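Local structure of histone-lysine N-methyltransferase family member SUVH9 (Arabidopsis thaliana, 4NJ5) at residues 9-23 / 76-89. The protein lacks methyltransferase activity and acts in gene silencing, and may bind methylated DNA and recruit RNA polymerase V to chromatin. Residues are numbered along the deposited sequence; the frame is centred on the assembly and turned at random.
Sequences ERQFREHVRKTRMIY and PGVQVGDIFFFRFE
Arg13 has CG anti to its backbone nitrogen (chi1 -168°) and bends at chi2, which carries its guanidinium to Gly77 and Asp82. Arg20 leaves the helix with CG beside the backbone nitrogen and bends at chi3 (68°) to reach Ile83 and Glu89. Arg13 grips Asp82 end-on: NH1 bonds OD1 at 3.1 Å and NH2 bonds OD2 at 2.8 Å, with the two flat groups nearly coplanar. NH2 of Arg13 also donates to Gly77 O at 2.7 Å, and Gln79 CG lies over one guanidinium face. Gln79 N gives Asp82 OD2 a second bond, from above the carboxylate plane. With a leucine in place of Arg13, the Asp82 carboxylate would probably lose its charged mate and Gly77 O its side-chain donor.

The contact joins helix 8-35 to the SRA domain, at the loop leading into strand 83-84, which pairs with strand 190-206 of the domain's sheet. Gly77 passes close to the helix, where a CB would clash with Phe12 O and Val16 CG2. Beside it, Pro76 CB makes a CH-pi contact over the Phe12 ring, 3.6 Å from its centroid. Farther along the helix, both NH1 and NH2 of Arg20 bond to Ile83 O. Phe84 CE2 lies over one face of the Arg20 guanidinium, offset toward its rim, with the two planes 15° apart. Arg20 NH2 also forms a salt bridge to Glu89 OE2 at 2.7 Å; the hydrogen bond within it is weak. Glu89 OE1 accepts from Phe85 N at 2.9 Å. Tyr23 CE2 packs on Glu89 CG at 3.7 Å, and its side chain also touches helix 46-60.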
loop_
_atom_site.group_PDB
_atom_site.type_symbol
_atom_site.label_atom_id
_atom_site.label_comp_id
_atom_site.label_asym_id
_atom_site.label_seq_id
_atom_site.Cartn_x
_atom_site.Cartn_y
_atom_site.Cartn_z
ATOM N N GLU A 9 -3.904 19.786 -9.810
ATOM C CA GLU A 9 -3.234 18.492 -9.835
ATOM C C GLU A 9 -3.352 17.844 -8.460
ATOM O O GLU A 9 -3.682 16.664 -8.335
ATOM C CB GLU A 9 -1.762 18.677 -10.218
ATOM C CG GLU A 9 -1.159 17.498 -10.958
ATOM C CD GLU A 9 -1.932 17.159 -12.215
ATOM O OE1 GLU A 9 -2.252 18.089 -12.985
ATOM O OE2 GLU A 9 -2.228 15.964 -12.431
ATOM N N ARG A 10 -3.085 18.649 -7.435
ATOM C CA ARG A 10 -3.206 18.238 -6.040
ATOM C C ARG A 10 -4.641 17.844 -5.718
ATOM O O ARG A 10 -4.883 16.876 -4.996
ATOM C CB ARG A 10 -2.764 19.390 -5.129
ATOM C CG ARG A 10 -3.197 19.277 -3.679
ATOM C CD ARG A 10 -2.205 18.475 -2.850
ATOM N NE ARG A 10 -2.424 18.652 -1.416
ATOM C CZ ARG A 10 -1.588 18.228 -0.474
ATOM N NH1 ARG A 10 -0.468 17.601 -0.810
ATOM N NH2 ARG A 10 -1.868 18.434 0.806
ATOM N N GLN A 11 -5.593 18.595 -6.262
ATOM C CA GLN A 11 -7.007 18.281 -6.081
ATOM C C GLN A 11 -7.375 16.927 -6.683
ATOM O O GLN A 11 -8.090 16.135 -6.067
ATOM C CB GLN A 11 -7.870 19.409 -6.653
ATOM C CG GLN A 11 -7.695 20.719 -5.901
ATOM C CD GLN A 11 -8.432 21.890 -6.523
ATOM O OE1 GLN A 11 -8.276 22.186 -7.709
ATOM N NE2 GLN A 11 -9.240 22.567 -5.717
ATOM N N PHE A 12 -6.879 16.670 -7.887
ATOM C CA PHE A 12 -7.049 15.378 -8.538
ATOM C C PHE A 12 -6.455 14.245 -7.695
ATOM O O PHE A 12 -7.087 13.198 -7.493
ATOM C CB PHE A 12 -6.396 15.390 -9.927
ATOM C CG PHE A 12 -7.124 16.228 -10.940
ATOM C CD1 PHE A 12 -8.506 16.152 -11.068
ATOM C CD2 PHE A 12 -6.424 17.086 -11.773
ATOM C CE1 PHE A 12 -9.171 16.922 -12.012
ATOM C CE2 PHE A 12 -7.086 17.862 -12.714
ATOM C CZ PHE A 12 -8.458 17.777 -12.833
ATOM N N ARG A 13 -5.237 14.462 -7.204
ATOM C CA ARG A 13 -4.545 13.456 -6.398
ATOM C C ARG A 13 -5.337 13.149 -5.128
ATOM O O ARG A 13 -5.430 11.993 -4.698
ATOM C CB ARG A 13 -3.125 13.929 -6.058
ATOM C CG ARG A 13 -2.217 12.868 -5.464
ATOM C CD ARG A 13 -2.169 11.606 -6.317
ATOM N NE ARG A 13 -1.091 10.711 -5.896
ATOM C CZ ARG A 13 -0.910 9.476 -6.353
ATOM N NH1 ARG A 13 0.105 8.750 -5.905
ATOM N NH2 ARG A 13 -1.740 8.963 -7.256
ATOM N N GLU A 14 -5.932 14.188 -4.553
ATOM C CA GLU A 14 -6.753 14.034 -3.360
ATOM C C GLU A 14 -8.021 13.230 -3.648
ATOM O O GLU A 14 -8.378 12.318 -2.889
ATOM C CB GLU A 14 -7.103 15.406 -2.779
ATOM C CG GLU A 14 -7.625 15.364 -1.356
ATOM C CD GLU A 14 -6.557 14.999 -0.334
ATOM O OE1 GLU A 14 -6.906 14.867 0.857
ATOM O OE2 GLU A 14 -5.374 14.847 -0.708
ATOM N N HIS A 15 -8.697 13.562 -4.748
ATOM C CA HIS A 15 -9.868 12.789 -5.157
ATOM C C HIS A 15 -9.525 11.306 -5.304
ATOM O O HIS A 15 -10.251 10.441 -4.796
ATOM C CB HIS A 15 -10.485 13.316 -6.457
ATOM C CG HIS A 15 -11.610 12.465 -6.965
ATOM N ND1 HIS A 15 -12.858 12.458 -6.383
ATOM C CD2 HIS A 15 -11.662 11.572 -7.983
ATOM C CE1 HIS A 15 -13.638 11.606 -7.028
ATOM N NE2 HIS A 15 -12.936 11.057 -8.002
ATOM N N VAL A 16 -8.420 11.017 -5.989
ATOM C CA VAL A 16 -7.979 9.629 -6.153
ATOM C C VAL A 16 -7.714 8.962 -4.804
ATOM O O VAL A 16 -8.073 7.799 -4.592
ATOM C CB VAL A 16 -6.715 9.525 -7.034
ATOM C CG1 VAL A 16 -6.065 8.155 -6.891
ATOM C CG2 VAL A 16 -7.055 9.807 -8.482
ATOM N N ARG A 17 -7.093 9.708 -3.895
ATOM C CA ARG A 17 -6.818 9.205 -2.553
ATOM C C ARG A 17 -8.111 8.748 -1.865
ATOM O O ARG A 17 -8.219 7.600 -1.402
ATOM C CB ARG A 17 -6.114 10.284 -1.727
ATOM C CG ARG A 17 -5.529 9.796 -0.419
ATOM C CD ARG A 17 -4.673 10.874 0.239
ATOM N NE ARG A 17 -5.462 11.986 0.764
ATOM C CZ ARG A 17 -6.040 11.988 1.962
ATOM N NH1 ARG A 17 -5.924 10.931 2.754
ATOM N NH2 ARG A 17 -6.737 13.041 2.366
ATOM N N LYS A 18 -9.096 9.641 -1.825
ATOM C CA LYS A 18 -10.397 9.318 -1.239
ATOM C C LYS A 18 -11.065 8.114 -1.917
ATOM O O LYS A 18 -11.658 7.250 -1.251
ATOM C CB LYS A 18 -11.330 10.531 -1.294
ATOM C CG LYS A 18 -10.959 11.654 -0.337
ATOM C CD LYS A 18 -11.179 11.233 1.107
ATOM C CE LYS A 18 -10.746 12.320 2.080
ATOM N NZ LYS A 18 -11.522 13.582 1.904
ATOM N N THR A 19 -10.962 8.056 -3.241
ATOM C CA THR A 19 -11.566 6.959 -3.980
ATOM C C THR A 19 -10.951 5.628 -3.569
ATOM O O THR A 19 -11.667 4.653 -3.325
ATOM C CB THR A 19 -11.423 7.131 -5.506
ATOM O OG1 THR A 19 -11.983 8.388 -5.907
ATOM C CG2 THR A 19 -12.146 6.004 -6.231
ATOM N N ARG A 20 -9.627 5.588 -3.485
ATOM C CA ARG A 20 -8.944 4.352 -3.123
ATOM C C ARG A 20 -9.270 3.935 -1.692
ATOM O O ARG A 20 -9.442 2.741 -1.403
ATOM C CB ARG A 20 -7.434 4.466 -3.350
ATOM C CG ARG A 20 -7.061 4.633 -4.824
ATOM C CD ARG A 20 -5.620 4.233 -5.108
ATOM N NE ARG A 20 -5.400 2.797 -4.944
ATOM C CZ ARG A 20 -4.289 2.165 -5.313
ATOM N NH1 ARG A 20 -3.296 2.840 -5.877
ATOM N NH2 ARG A 20 -4.174 0.858 -5.127
ATOM N N MET A 21 -9.376 4.922 -0.804
ATOM C CA MET A 21 -9.769 4.641 0.576
ATOM C C MET A 21 -11.149 3.989 0.644
ATOM O O MET A 21 -11.358 3.006 1.376
ATOM C CB MET A 21 -9.747 5.916 1.413
ATOM C CG MET A 21 -8.510 6.071 2.268
ATOM S SD MET A 21 -8.737 7.381 3.480
ATOM C CE MET A 21 -8.757 8.809 2.400
ATOM N N ILE A 22 -12.086 4.534 -0.127
ATOM C CA ILE A 22 -13.418 3.948 -0.213
ATOM C C ILE A 22 -13.364 2.521 -0.752
ATOM O O ILE A 22 -13.951 1.608 -0.167
ATOM C CB ILE A 22 -14.362 4.788 -1.091
ATOM C CG1 ILE A 22 -14.731 6.092 -0.380
ATOM C CG2 ILE A 22 -15.623 4.003 -1.423
ATOM C CD1 ILE A 22 -15.738 6.935 -1.140
ATOM N N TYR A 23 -12.650 2.328 -1.858
ATOM C CA TYR A 23 -12.567 1.004 -2.475
ATOM C C TYR A 23 -12.035 -0.062 -1.510
ATOM O O TYR A 23 -12.690 -1.086 -1.278
ATOM C CB TYR A 23 -11.727 1.044 -3.756
ATOM C CG TYR A 23 -11.607 -0.301 -4.437
ATOM C CD1 TYR A 23 -12.633 -0.795 -5.234
ATOM C CD2 TYR A 23 -10.468 -1.076 -4.281
ATOM C CE1 TYR A 23 -12.526 -2.024 -5.855
ATOM C CE2 TYR A 23 -10.354 -2.309 -4.896
ATOM C CZ TYR A 23 -11.384 -2.777 -5.682
ATOM O OH TYR A 23 -11.267 -4.002 -6.292
ATOM N N PRO A 76 -6.129 11.978 -14.520
ATOM C CA PRO A 76 -5.756 12.977 -13.514
ATOM C C PRO A 76 -5.796 12.396 -12.109
ATOM O O PRO A 76 -6.794 11.782 -11.728
ATOM C CB PRO A 76 -6.832 14.056 -13.678
ATOM C CG PRO A 76 -7.302 13.902 -15.087
ATOM C CD PRO A 76 -7.262 12.427 -15.346
ATOM N N GLY A 77 -4.709 12.570 -11.362
ATOM C CA GLY A 77 -4.625 12.062 -10.005
ATOM C C GLY A 77 -3.976 10.693 -9.912
ATOM O O GLY A 77 -3.558 10.273 -8.837
ATOM N N VAL A 78 -3.902 9.986 -11.035
ATOM C CA VAL A 78 -3.247 8.684 -11.067
ATOM C C VAL A 78 -1.870 8.833 -11.690
ATOM O O VAL A 78 -1.742 9.204 -12.855
ATOM C CB VAL A 78 -4.061 7.646 -11.857
ATOM C CG1 VAL A 78 -3.371 6.284 -11.808
ATOM C CG2 VAL A 78 -5.472 7.550 -11.303
ATOM N N GLN A 79 -0.840 8.548 -10.906
ATOM C CA GLN A 79 0.522 8.824 -11.329
ATOM C C GLN A 79 1.260 7.553 -11.699
ATOM O O GLN A 79 0.906 6.460 -11.252
ATOM C CB GLN A 79 1.276 9.545 -10.215
ATOM C CG GLN A 79 0.409 10.480 -9.400
ATOM C CD GLN A 79 1.224 11.504 -8.639
ATOM O OE1 GLN A 79 1.856 11.190 -7.631
ATOM N NE2 GLN A 79 1.218 12.739 -9.127
ATOM N N VAL A 80 2.293 7.707 -12.518
ATOM C CA VAL A 80 3.164 6.599 -12.862
ATOM C C VAL A 80 3.752 5.992 -11.596
ATOM O O VAL A 80 4.272 6.705 -10.736
ATOM C CB VAL A 80 4.308 7.056 -13.777
ATOM C CG1 VAL A 80 5.247 5.897 -14.069
ATOM C CG2 VAL A 80 3.747 7.633 -15.067
ATOM N N GLY A 81 3.649 4.673 -11.476
ATOM C CA GLY A 81 4.230 3.974 -10.350
ATOM C C GLY A 81 3.200 3.559 -9.321
ATOM O O GLY A 81 3.501 2.781 -8.417
ATOM N N ASP A 82 1.987 4.088 -9.449
ATOM C CA ASP A 82 0.892 3.653 -8.592
ATOM C C ASP A 82 0.674 2.158 -8.783
ATOM O O ASP A 82 0.714 1.659 -9.907
ATOM C CB ASP A 82 -0.395 4.417 -8.903
ATOM C CG ASP A 82 -0.350 5.854 -8.426
ATOM O OD1 ASP A 82 0.578 6.200 -7.664
ATOM O OD2 ASP A 82 -1.248 6.637 -8.804
ATOM N N ILE A 83 0.468 1.448 -7.677
ATOM C CA ILE A 83 0.243 0.009 -7.724
ATOM C C ILE A 83 -1.199 -0.347 -7.394
ATOM O O ILE A 83 -1.878 0.364 -6.648
ATOM C CB ILE A 83 1.173 -0.756 -6.765
ATOM C CG1 ILE A 83 1.016 -0.226 -5.337
ATOM C CG2 ILE A 83 2.616 -0.663 -7.238
ATOM C CD1 ILE A 83 1.750 -1.046 -4.296
ATOM N N PHE A 84 -1.650 -1.460 -7.963
ATOM C CA PHE A 84 -3.006 -1.955 -7.771
ATOM C C PHE A 84 -2.958 -3.473 -7.653
ATOM O O PHE A 84 -2.032 -4.107 -8.158
ATOM C CB PHE A 84 -3.890 -1.526 -8.944
ATOM C CG PHE A 84 -3.907 -0.043 -9.165
ATOM C CD1 PHE A 84 -2.970 0.560 -9.988
ATOM C CD2 PHE A 84 -4.844 0.753 -8.530
ATOM C CE1 PHE A 84 -2.974 1.928 -10.176
ATOM C CE2 PHE A 84 -4.857 2.121 -8.718
ATOM C CZ PHE A 84 -3.920 2.709 -9.542
ATOM N N PHE A 85 -3.951 -4.059 -6.992
ATOM C CA PHE A 85 -3.911 -5.493 -6.705
ATOM C C PHE A 85 -4.966 -6.308 -7.445
ATOM O O PHE A 85 -4.917 -7.535 -7.448
ATOM C CB PHE A 85 -4.032 -5.731 -5.203
ATOM C CG PHE A 85 -2.968 -5.046 -4.402
ATOM C CD1 PHE A 85 -1.648 -5.453 -4.496
ATOM C CD2 PHE A 85 -3.286 -3.995 -3.555
ATOM C CE1 PHE A 85 -0.660 -4.827 -3.758
ATOM C CE2 PHE A 85 -2.304 -3.364 -2.811
ATOM C CZ PHE A 85 -0.988 -3.780 -2.913
ATOM N N PHE A 86 -5.918 -5.625 -8.068
ATOM C CA PHE A 86 -6.998 -6.301 -8.768
ATOM C C PHE A 86 -7.309 -5.608 -10.085
ATOM O O PHE A 86 -7.146 -4.392 -10.212
ATOM C CB PHE A 86 -8.260 -6.340 -7.900
ATOM C CG PHE A 86 -8.062 -6.981 -6.554
ATOM C CD1 PHE A 86 -7.837 -6.203 -5.429
ATOM C CD2 PHE A 86 -8.112 -8.361 -6.410
ATOM C CE1 PHE A 86 -7.662 -6.785 -4.186
ATOM C CE2 PHE A 86 -7.937 -8.952 -5.165
ATOM C CZ PHE A 86 -7.712 -8.161 -4.052
ATOM N N ARG A 87 -7.764 -6.383 -11.064
ATOM C CA ARG A 87 -8.170 -5.827 -12.347
ATOM C C ARG A 87 -9.311 -4.828 -12.201
ATOM O O ARG A 87 -9.290 -3.765 -12.800
ATOM C CB ARG A 87 -8.576 -6.943 -13.308
ATOM C CG ARG A 87 -7.455 -7.858 -13.729
ATOM C CD ARG A 87 -6.482 -7.146 -14.636
ATOM N NE ARG A 87 -6.355 -7.794 -15.937
ATOM C CZ ARG A 87 -6.955 -7.367 -17.041
ATOM N NH1 ARG A 87 -6.792 -8.012 -18.186
ATOM N NH2 ARG A 87 -7.717 -6.289 -16.994
ATOM N N PHE A 88 -10.307 -5.176 -11.397
ATOM C CA PHE A 88 -11.491 -4.335 -11.237
ATOM C C PHE A 88 -11.109 -2.986 -10.639
ATOM O O PHE A 88 -11.692 -1.943 -10.970
ATOM C CB PHE A 88 -12.506 -5.032 -10.341
ATOM C CG PHE A 88 -13.905 -5.018 -10.882
ATOM C CD1 PHE A 88 -14.705 -3.899 -10.738
ATOM C CD2 PHE A 88 -14.424 -6.133 -11.519
ATOM C CE1 PHE A 88 -16.001 -3.890 -11.224
ATOM C CE2 PHE A 88 -15.714 -6.128 -12.003
ATOM C CZ PHE A 88 -16.505 -5.003 -11.852
ATOM N N GLU A 89 -10.119 -3.021 -9.756
ATOM C CA GLU A 89 -9.559 -1.816 -9.165
ATOM C C GLU A 89 -9.151 -0.823 -10.255
ATOM O O GLU A 89 -9.375 0.380 -10.124
ATOM C CB GLU A 89 -8.357 -2.179 -8.288
ATOM C CG GLU A 89 -7.874 -1.066 -7.395
ATOM C CD GLU A 89 -6.827 -1.531 -6.396
ATOM O OE1 GLU A 89 -6.445 -2.722 -6.434
ATOM O OE2 GLU A 89 -6.383 -0.701 -5.573
HETATM O O HOH W 1 -8.614 12.806 -10.001
HETATM O O HOH W 2 -7.682 0.961 -3.837
HETATM O O HOH W 3 -0.025 3.243 -5.534
HETATM O O HOH W 4 -3.212 5.844 -6.546
#